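Local coordinates for protein 6-phospho-beta-glucosidase BglT (Thermotoga maritima, PDB 1UP7) that hydrolyses cellobiose 6'-phosphate into glucose 6-phosphate and glucose, using NAD+ and a manganese ion as cofactors, at residues L195-K200 with P242-Y247; V236-N241 with K352-A357; D330-E335 with F360-K365. All coordinates share one frame; numbering follows the deposited sequence.

Contact 1 of 3, residues L195-K200 with P242-Y247; sequences LSFIEK and PYLRYY. With G6P (6-O-phosphono-alpha-D-glucopyranose), chain J.
Leu195 meets two side chains of 242-247 through one methyl, CD1, which lies 3.5 Å from CE1 of Tyr247 and 3.9 Å from CD1 of Leu244. The leucine crosses the tyrosine at about a right angle. Its CG stands anti to the backbone N (chi1 -160°), which carries the branch out from the strand to the helical turn. The other methyl of Leu244, CD2, packs 3.9 Å from CZ of Phe197 and also rests near the CA of Leu195, so this methyl touches both Phe197 and Leu195. Leucine and phenylalanine suit this buried place, where the side chains that meet are apolar at their points of touch and no hydrogen bond crosses between the segments. The strand 195-203 belongs to an antiparallel sheet of the family 4 glycosidase C-terminal domain, and 242-247 runs into the short helix 245-248. This segment carries the catalytic proton acceptor Tyr243, whose side chain leads away from the strand to the sugar: its OH lies 3.3 Å from C2 of glucose 6-phosphate, with C2 near the plane of the ring, at its edge. Its ring meets that of His194, a manganese-binding residue, and Asn241 OD1 accepts from Tyr243 N, while Asn241 ND2 is paired with Ser196 OG, which also bonds to Tyr189 OH.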
# COMPACT_ATOMS: atom_id res chain seq x y z
N LEU A 195 -22.59 -7.64 6.65
CA LEU A 195 -21.38 -8.10 7.31
C LEU A 195 -20.62 -6.86 7.79
O LEU A 195 -19.49 -6.59 7.39
CB LEU A 195 -20.55 -8.91 6.33
CG LEU A 195 -19.52 -9.86 6.92
CD1 LEU A 195 -20.12 -11.18 7.30
CD2 LEU A 195 -18.38 -10.04 5.96
N SER A 196 -21.30 -6.09 8.62
CA SER A 196 -20.84 -4.77 8.98
C SER A 196 -20.79 -4.63 10.49
O SER A 196 -21.43 -5.41 11.23
CB SER A 196 -21.78 -3.72 8.36
OG SER A 196 -23.10 -3.83 8.89
N PHE A 197 -20.03 -3.62 10.93
CA PHE A 197 -19.63 -3.47 12.31
C PHE A 197 -19.68 -2.00 12.66
O PHE A 197 -19.31 -1.15 11.85
CB PHE A 197 -18.23 -4.07 12.51
CG PHE A 197 -18.12 -5.51 12.07
CD1 PHE A 197 -17.88 -5.82 10.71
CD2 PHE A 197 -18.31 -6.54 12.98
CE1 PHE A 197 -17.82 -7.13 10.29
CE2 PHE A 197 -18.22 -7.85 12.58
CZ PHE A 197 -17.98 -8.16 11.23
N ILE A 198 -20.14 -1.68 13.86
CA ILE A 198 -20.09 -0.31 14.34
C ILE A 198 -19.15 -0.28 15.52
O ILE A 198 -19.31 -1.05 16.48
CB ILE A 198 -21.53 0.21 14.71
CG1 ILE A 198 -22.42 0.23 13.48
CG2 ILE A 198 -21.47 1.62 15.36
CD1 ILE A 198 -23.92 0.41 13.77
N GLU A 199 -18.18 0.62 15.43
CA GLU A 199 -17.13 0.73 16.43
C GLU A 199 -17.39 1.92 17.34
O GLU A 199 -17.09 1.86 18.54
CB GLU A 199 -15.78 0.85 15.72
CG GLU A 199 -14.56 0.54 16.58
CD GLU A 199 -13.32 0.24 15.75
OE1 GLU A 199 -13.43 -0.09 14.55
OE2 GLU A 199 -12.22 0.34 16.29
N LYS A 200 -17.93 3.00 16.77
CA LYS A 200 -18.18 4.24 17.52
C LYS A 200 -19.53 4.83 17.15
O LYS A 200 -19.96 4.75 16.00
CB LYS A 200 -17.06 5.29 17.30
CG LYS A 200 -15.62 4.75 17.53
CD LYS A 200 -14.87 5.47 18.64
CE LYS A 200 -14.60 4.59 19.87
NZ LYS A 200 -14.71 5.43 21.17
N PRO A 242 -26.87 -7.90 12.44
CA PRO A 242 -27.58 -9.11 12.92
C PRO A 242 -27.31 -10.34 12.05
O PRO A 242 -27.39 -11.46 12.53
CB PRO A 242 -29.08 -8.73 12.83
CG PRO A 242 -29.12 -7.22 12.70
CD PRO A 242 -27.78 -6.79 12.10
N TYR A 243 -26.94 -10.10 10.80
CA TYR A 243 -26.57 -11.18 9.89
C TYR A 243 -25.33 -11.95 10.31
O TYR A 243 -25.09 -13.04 9.79
CB TYR A 243 -26.34 -10.64 8.49
CG TYR A 243 -27.61 -10.45 7.70
CD1 TYR A 243 -28.43 -9.32 7.91
CD2 TYR A 243 -27.99 -11.39 6.73
CE1 TYR A 243 -29.61 -9.16 7.17
CE2 TYR A 243 -29.15 -11.25 6.00
CZ TYR A 243 -29.96 -10.14 6.21
OH TYR A 243 -31.12 -10.01 5.47
N LEU A 244 -24.55 -11.37 11.23
CA LEU A 244 -23.38 -12.05 11.76
C LEU A 244 -23.80 -13.29 12.53
O LEU A 244 -23.00 -14.16 12.73
CB LEU A 244 -22.51 -11.12 12.62
CG LEU A 244 -21.26 -10.55 11.95
CD1 LEU A 244 -20.40 -11.61 11.16
CD2 LEU A 244 -21.64 -9.38 11.02
N ARG A 245 -25.05 -13.35 12.93
CA ARG A 245 -25.58 -14.50 13.66
C ARG A 245 -25.36 -15.79 12.87
O ARG A 245 -25.16 -16.84 13.47
CB ARG A 245 -27.08 -14.37 13.89
CG ARG A 245 -27.50 -13.60 15.13
CD ARG A 245 -29.04 -13.37 15.17
NE ARG A 245 -29.49 -13.17 13.78
CZ ARG A 245 -30.73 -13.30 13.33
NH1 ARG A 245 -31.71 -13.68 14.16
NH2 ARG A 245 -30.99 -13.06 12.04
N TYR A 246 -25.42 -15.70 11.54
CA TYR A 246 -25.28 -16.89 10.67
C TYR A 246 -23.88 -17.44 10.69
O TYR A 246 -23.71 -18.64 10.51
CB TYR A 246 -25.70 -16.61 9.22
CG TYR A 246 -27.16 -16.23 9.09
CD1 TYR A 246 -28.16 -17.18 9.20
CD2 TYR A 246 -27.54 -14.89 8.88
CE1 TYR A 246 -29.51 -16.83 9.12
CE2 TYR A 246 -28.87 -14.52 8.80
CZ TYR A 246 -29.86 -15.49 8.94
OH TYR A 246 -31.18 -15.12 8.85
N TYR A 247 -22.91 -16.57 10.93
CA TYR A 247 -21.53 -16.95 11.08
C TYR A 247 -21.20 -17.39 12.49
O TYR A 247 -20.67 -18.47 12.64
CB TYR A 247 -20.64 -15.78 10.70
CG TYR A 247 -20.72 -15.44 9.25
CD1 TYR A 247 -21.73 -14.60 8.78
CD2 TYR A 247 -19.78 -15.91 8.36
CE1 TYR A 247 -21.81 -14.26 7.46
CE2 TYR A 247 -19.82 -15.56 7.02
CZ TYR A 247 -20.84 -14.74 6.58
OH TYR A 247 -20.92 -14.37 5.27
C1 G6P J . -33.40 -6.98 5.93
C2 G6P J . -32.16 -6.93 5.01
C3 G6P J . -32.60 -6.94 3.54
C4 G6P J . -33.35 -8.25 3.31
C5 G6P J . -34.61 -8.24 4.20
C6 G6P J . -35.37 -9.55 4.04
O1 G6P J . -33.10 -7.03 7.34
O2 G6P J . -31.34 -5.78 5.22
O3 G6P J . -31.51 -6.78 2.63
O4 G6P J . -33.62 -8.43 1.92
O5 G6P J . -34.27 -8.09 5.60
O6 G6P J . -36.77 -9.35 4.21
P G6P J . -37.83 -10.35 3.53
O1P G6P J . -39.19 -9.72 3.75
O2P G6P J . -37.86 -11.75 4.12
O3P G6P J . -37.50 -10.41 2.06

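Contact 2 of 3, residues V236-N241 with K352-A357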
# COMPACT_ATOMS: atom_id res chain seq x y z
N VAL A 236 -16.07 -8.36 22.37
CA VAL A 236 -15.83 -8.00 21.00
C VAL A 236 -15.77 -6.48 20.83
O VAL A 236 -15.06 -5.98 19.97
CB VAL A 236 -16.96 -8.56 20.11
CG1 VAL A 236 -16.84 -8.08 18.69
CG2 VAL A 236 -16.98 -10.09 20.16
N ARG A 237 -16.54 -5.77 21.66
CA ARG A 237 -16.62 -4.30 21.63
C ARG A 237 -16.94 -3.70 20.25
O ARG A 237 -16.42 -2.66 19.86
CB ARG A 237 -15.38 -3.63 22.25
CG ARG A 237 -15.27 -3.82 23.75
CD ARG A 237 -14.41 -2.76 24.43
NE ARG A 237 -15.19 -1.63 24.97
CZ ARG A 237 -16.52 -1.63 25.19
NH1 ARG A 237 -17.28 -2.69 24.91
NH2 ARG A 237 -17.11 -0.55 25.68
N LEU A 238 -17.82 -4.37 19.53
CA LEU A 238 -18.34 -3.90 18.25
C LEU A 238 -19.84 -4.17 18.25
O LEU A 238 -20.33 -5.21 18.76
CB LEU A 238 -17.73 -4.66 17.05
CG LEU A 238 -16.23 -4.62 16.71
CD1 LEU A 238 -15.88 -5.57 15.54
CD2 LEU A 238 -15.82 -3.19 16.38
N ILE A 239 -20.60 -3.25 17.68
CA ILE A 239 -22.00 -3.55 17.45
C ILE A 239 -22.06 -4.19 16.08
O ILE A 239 -21.54 -3.67 15.11
CB ILE A 239 -22.93 -2.30 17.52
CG1 ILE A 239 -22.96 -1.71 18.92
CG2 ILE A 239 -24.37 -2.66 17.12
CD1 ILE A 239 -22.98 -0.23 18.94
N VAL A 240 -22.67 -5.35 16.02
CA VAL A 240 -22.54 -6.23 14.89
C VAL A 240 -23.84 -6.28 14.06
O VAL A 240 -24.94 -6.27 14.59
CB VAL A 240 -22.09 -7.64 15.37
CG1 VAL A 240 -23.28 -8.53 15.88
CG2 VAL A 240 -21.36 -8.31 14.29
N ASN A 241 -23.72 -6.28 12.75
CA ASN A 241 -24.89 -6.55 11.88
C ASN A 241 -25.55 -7.87 12.31
O ASN A 241 -24.87 -8.85 12.54
CB ASN A 241 -24.44 -6.60 10.41
CG ASN A 241 -25.61 -6.63 9.39
OD1 ASN A 241 -26.49 -7.51 9.42
ND2 ASN A 241 -25.59 -5.70 8.45
N LYS A 352 -8.43 2.80 11.56
CA LYS A 352 -8.16 1.39 11.38
C LYS A 352 -9.39 0.56 11.71
O LYS A 352 -10.15 0.91 12.62
CB LYS A 352 -7.02 0.94 12.31
CG LYS A 352 -5.62 1.51 11.99
CD LYS A 352 -4.64 1.29 13.17
CE LYS A 352 -3.17 1.50 12.72
NZ LYS A 352 -2.36 2.42 13.60
N GLY A 353 -9.57 -0.54 10.98
CA GLY A 353 -10.58 -1.52 11.30
C GLY A 353 -10.07 -2.55 12.30
O GLY A 353 -8.88 -2.90 12.31
N ASP A 354 -10.98 -3.03 13.14
CA ASP A 354 -10.74 -4.03 14.17
C ASP A 354 -10.42 -5.41 13.53
O ASP A 354 -11.10 -5.82 12.58
CB ASP A 354 -12.02 -4.08 15.04
CG ASP A 354 -11.92 -5.03 16.23
OD1 ASP A 354 -11.93 -6.25 16.01
OD2 ASP A 354 -11.83 -4.65 17.42
N HIS A 355 -9.42 -6.12 14.05
CA HIS A 355 -8.99 -7.41 13.46
C HIS A 355 -10.14 -8.40 13.39
O HIS A 355 -10.22 -9.18 12.46
CB HIS A 355 -7.81 -8.03 14.21
CG HIS A 355 -6.60 -7.16 14.25
ND1 HIS A 355 -5.87 -6.94 15.40
CD2 HIS A 355 -5.98 -6.45 13.27
CE1 HIS A 355 -4.87 -6.12 15.14
NE2 HIS A 355 -4.91 -5.82 13.85
N PHE A 356 -11.03 -8.35 14.38
CA PHE A 356 -12.18 -9.27 14.45
C PHE A 356 -13.08 -9.03 13.26
O PHE A 356 -13.50 -9.96 12.57
CB PHE A 356 -12.99 -9.02 15.73
CG PHE A 356 -14.16 -9.96 15.91
CD1 PHE A 356 -13.99 -11.19 16.56
CD2 PHE A 356 -15.44 -9.62 15.45
CE1 PHE A 356 -15.07 -12.04 16.77
CE2 PHE A 356 -16.52 -10.48 15.64
CZ PHE A 356 -16.33 -11.70 16.31
N ALA A 357 -13.38 -7.77 13.00
CA ALA A 357 -14.11 -7.40 11.79
C ALA A 357 -13.35 -7.78 10.49
O ALA A 357 -13.96 -8.29 9.55
CB ALA A 357 -14.48 -5.93 11.79
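Phe356 turns one face of its ring to Val236, whose CG1 sits 4.1 Å from the ring centroid and 22° off the normal, a CH-pi contact offset toward the rim. The valine reaches it because CG1 is anti to the backbone N (chi1 174°). Leu238 comes to the same ring obliquely, with CD1 4.1 Å from Phe356 CD2, and that methyl also lies 4.0 Å from CB of Ala357; the small alanine lets the leucine come close to the helix. Asp354 crosses Leu238 at a slant, its CB near CD2 of the leucine, while its carboxylate works as the N-cap of helix 355-376: OD1 accepts from Phe356 N at 2.8 Å, met on the anti side. Its OD2 makes a salt bridge to Lys385 of the second subunit, a lysine that also donates to Val236 O. With an alanine in place of this aspartate, Phe356 N would probably lose its cap and the lysine of the second subunit its carboxylate mate, weakening the helix start and the interface. Val236 ends helix 230-236, and the chain then passes through Leu238 into strand 239-240, which pairs with strand 195-203; Phe197 of that strand packs against Leu238, Val240 and Ala357, between the sheet and the start of helix 355-376.

Contact 3 of 3, residues D330-E335 with F360-K365; sequences DDYVLE and FIHAVK
Tyr332 reaches across to His362 with its hydroxyl, OH lying 2.8 Å from ND1 in the plane of the imidazole; either group could be the donor. The two rings meet rim to rim with their planes at 81°, so the phenol addresses the histidine's nitrogen without covering its face. Lys365 instead lies over the tyrosine ring: CG stands 3.5 Å from the centroid and only 7° off the normal, a CH-pi contact. Bends at chi2 (65°) and chi3 fold the lysine chain back along the ring, bringing NZ to Val333 O at 2.9 Å, in the carbonyl plane and on a lone pair. A long, flexible lysine suits this place because its methylenes pack on an aromatic face while its ammonium serves polar partners beyond. Here helix 355-376 of the C-terminal domain packs against the start of strand 333-341, the central strand of a three-stranded antiparallel sheet. Ile361 completes the apolar part with CG2, which lies 4.0 Å from CD2 of Leu334 and also meets the edge of the Tyr332 ring. The buried ammonium of Lys365 has salt bridges to Glu368 and Glu149 as well, two carboxylates that would probably favour its charged form; Glu149 also accepts from Val333 N. Asp331 OD1 is satisfied by a salt bridge to Arg369 of its own chain, and the His362 ring stacks on His362 of the second subunit.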
# COMPACT_ATOMS: atom_id res chain seq x y z
N ASP A 330 -7.66 -0.27 -0.81
CA ASP A 330 -8.51 0.76 -1.39
C ASP A 330 -9.64 0.24 -2.27
O ASP A 330 -10.71 0.83 -2.32
CB ASP A 330 -7.69 1.71 -2.25
CG ASP A 330 -6.65 2.44 -1.48
OD1 ASP A 330 -6.78 2.54 -0.24
OD2 ASP A 330 -5.65 2.97 -2.08
N ASP A 331 -9.37 -0.83 -3.01
CA ASP A 331 -10.32 -1.35 -3.99
C ASP A 331 -11.41 -2.24 -3.38
O ASP A 331 -12.33 -2.62 -4.10
CB ASP A 331 -9.59 -2.14 -5.09
CG ASP A 331 -8.68 -3.20 -4.51
OD1 ASP A 331 -9.13 -4.29 -4.12
OD2 ASP A 331 -7.46 -2.99 -4.32
N TYR A 332 -11.33 -2.59 -2.10
CA TYR A 332 -12.44 -3.35 -1.50
C TYR A 332 -13.68 -2.49 -1.56
O TYR A 332 -13.67 -1.35 -1.06
CB TYR A 332 -12.18 -3.71 -0.04
CG TYR A 332 -11.38 -4.99 0.25
CD1 TYR A 332 -10.45 -5.52 -0.67
CD2 TYR A 332 -11.56 -5.64 1.48
CE1 TYR A 332 -9.72 -6.69 -0.36
CE2 TYR A 332 -10.85 -6.83 1.79
CZ TYR A 332 -9.93 -7.32 0.87
OH TYR A 332 -9.22 -8.43 1.21
N VAL A 333 -14.75 -2.98 -2.20
CA VAL A 333 -16.07 -2.37 -1.97
C VAL A 333 -16.51 -2.69 -0.54
O VAL A 333 -16.53 -3.86 -0.13
CB VAL A 333 -17.13 -2.86 -2.99
CG1 VAL A 333 -18.54 -2.53 -2.51
CG2 VAL A 333 -16.86 -2.25 -4.40
N LEU A 334 -16.82 -1.64 0.22
CA LEU A 334 -17.30 -1.76 1.58
C LEU A 334 -18.60 -0.98 1.73
O LEU A 334 -18.95 -0.16 0.88
CB LEU A 334 -16.26 -1.17 2.55
CG LEU A 334 -14.87 -1.79 2.50
CD1 LEU A 334 -13.91 -1.00 3.40
CD2 LEU A 334 -14.92 -3.27 2.85
N GLU A 335 -19.30 -1.24 2.83
CA GLU A 335 -20.44 -0.42 3.23
C GLU A 335 -19.94 0.53 4.34
O GLU A 335 -19.58 0.08 5.42
CB GLU A 335 -21.59 -1.34 3.68
CG GLU A 335 -22.88 -0.65 4.07
CD GLU A 335 -24.01 -1.65 4.34
OE1 GLU A 335 -24.18 -2.11 5.49
OE2 GLU A 335 -24.73 -1.99 3.36
N PHE A 360 -13.66 -11.44 9.13
CA PHE A 360 -14.81 -11.70 8.26
C PHE A 360 -14.73 -10.97 6.92
O PHE A 360 -14.97 -11.58 5.89
CB PHE A 360 -16.14 -11.36 8.95
CG PHE A 360 -16.39 -12.18 10.19
CD1 PHE A 360 -16.86 -13.49 10.09
CD2 PHE A 360 -16.15 -11.64 11.44
CE1 PHE A 360 -17.09 -14.25 11.23
CE2 PHE A 360 -16.38 -12.38 12.59
CZ PHE A 360 -16.84 -13.69 12.48
N ILE A 361 -14.39 -9.68 6.92
CA ILE A 361 -14.41 -8.91 5.70
C ILE A 361 -13.48 -9.49 4.63
O ILE A 361 -13.88 -9.62 3.46
CB ILE A 361 -14.06 -7.43 5.97
CG1 ILE A 361 -15.09 -6.77 6.94
CG2 ILE A 361 -13.89 -6.67 4.65
CD1 ILE A 361 -14.63 -5.40 7.48
N HIS A 362 -12.24 -9.83 5.03
CA HIS A 362 -11.27 -10.38 4.09
C HIS A 362 -11.82 -11.70 3.51
O HIS A 362 -11.83 -11.89 2.30
CB HIS A 362 -9.93 -10.66 4.79
CG HIS A 362 -9.04 -9.47 4.95
ND1 HIS A 362 -8.64 -8.68 3.89
CD2 HIS A 362 -8.41 -8.97 6.05
CE1 HIS A 362 -7.82 -7.74 4.32
NE2 HIS A 362 -7.66 -7.90 5.63
N ALA A 363 -12.27 -12.61 4.36
CA ALA A 363 -12.67 -13.94 3.89
C ALA A 363 -13.85 -13.86 2.90
O ALA A 363 -13.87 -14.48 1.83
CB ALA A 363 -13.05 -14.90 5.10
N VAL A 364 -14.83 -13.04 3.25
CA VAL A 364 -15.97 -12.91 2.37
C VAL A 364 -15.62 -12.13 1.11
O VAL A 364 -16.12 -12.46 0.02
CB VAL A 364 -17.16 -12.32 3.13
CG1 VAL A 364 -18.31 -12.01 2.18
CG2 VAL A 364 -17.60 -13.32 4.23
N LYS A 365 -14.74 -11.14 1.21
CA LYS A 365 -14.32 -10.42 0.01
C LYS A 365 -13.60 -11.37 -0.99
O LYS A 365 -13.79 -11.26 -2.23
CB LYS A 365 -13.47 -9.19 0.35
CG LYS A 365 -12.91 -8.40 -0.84
CD LYS A 365 -13.99 -7.71 -1.74
CE LYS A 365 -14.88 -6.75 -0.91
NZ LYS A 365 -16.19 -6.35 -1.55

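How the contacts relate
All three contacts lie in the family 4 glycosidase C-terminal domain. The centres of contacts 1 and 2 are about 8 Å apart, joined through the antiparallel pairing of strands 195-203 and 239-240; contact 3 is about 13 Å from contact 1 and 14 Å from contact 2. Along the chain contacts 1 and 2 interleave, as do 2 and 3, whereas contact 1 is complete before contact 3 begins. Helix 355-376 enters contact 2 with its first turn and contact 3 further along, where Phe360 and Val364 also pack on Leu195 and Tyr247 of contact 1. This helix therefore links the sheet beside the sugar-binding Tyr243 to the interface with the second subunit, which contacts 2 and 3 both touch.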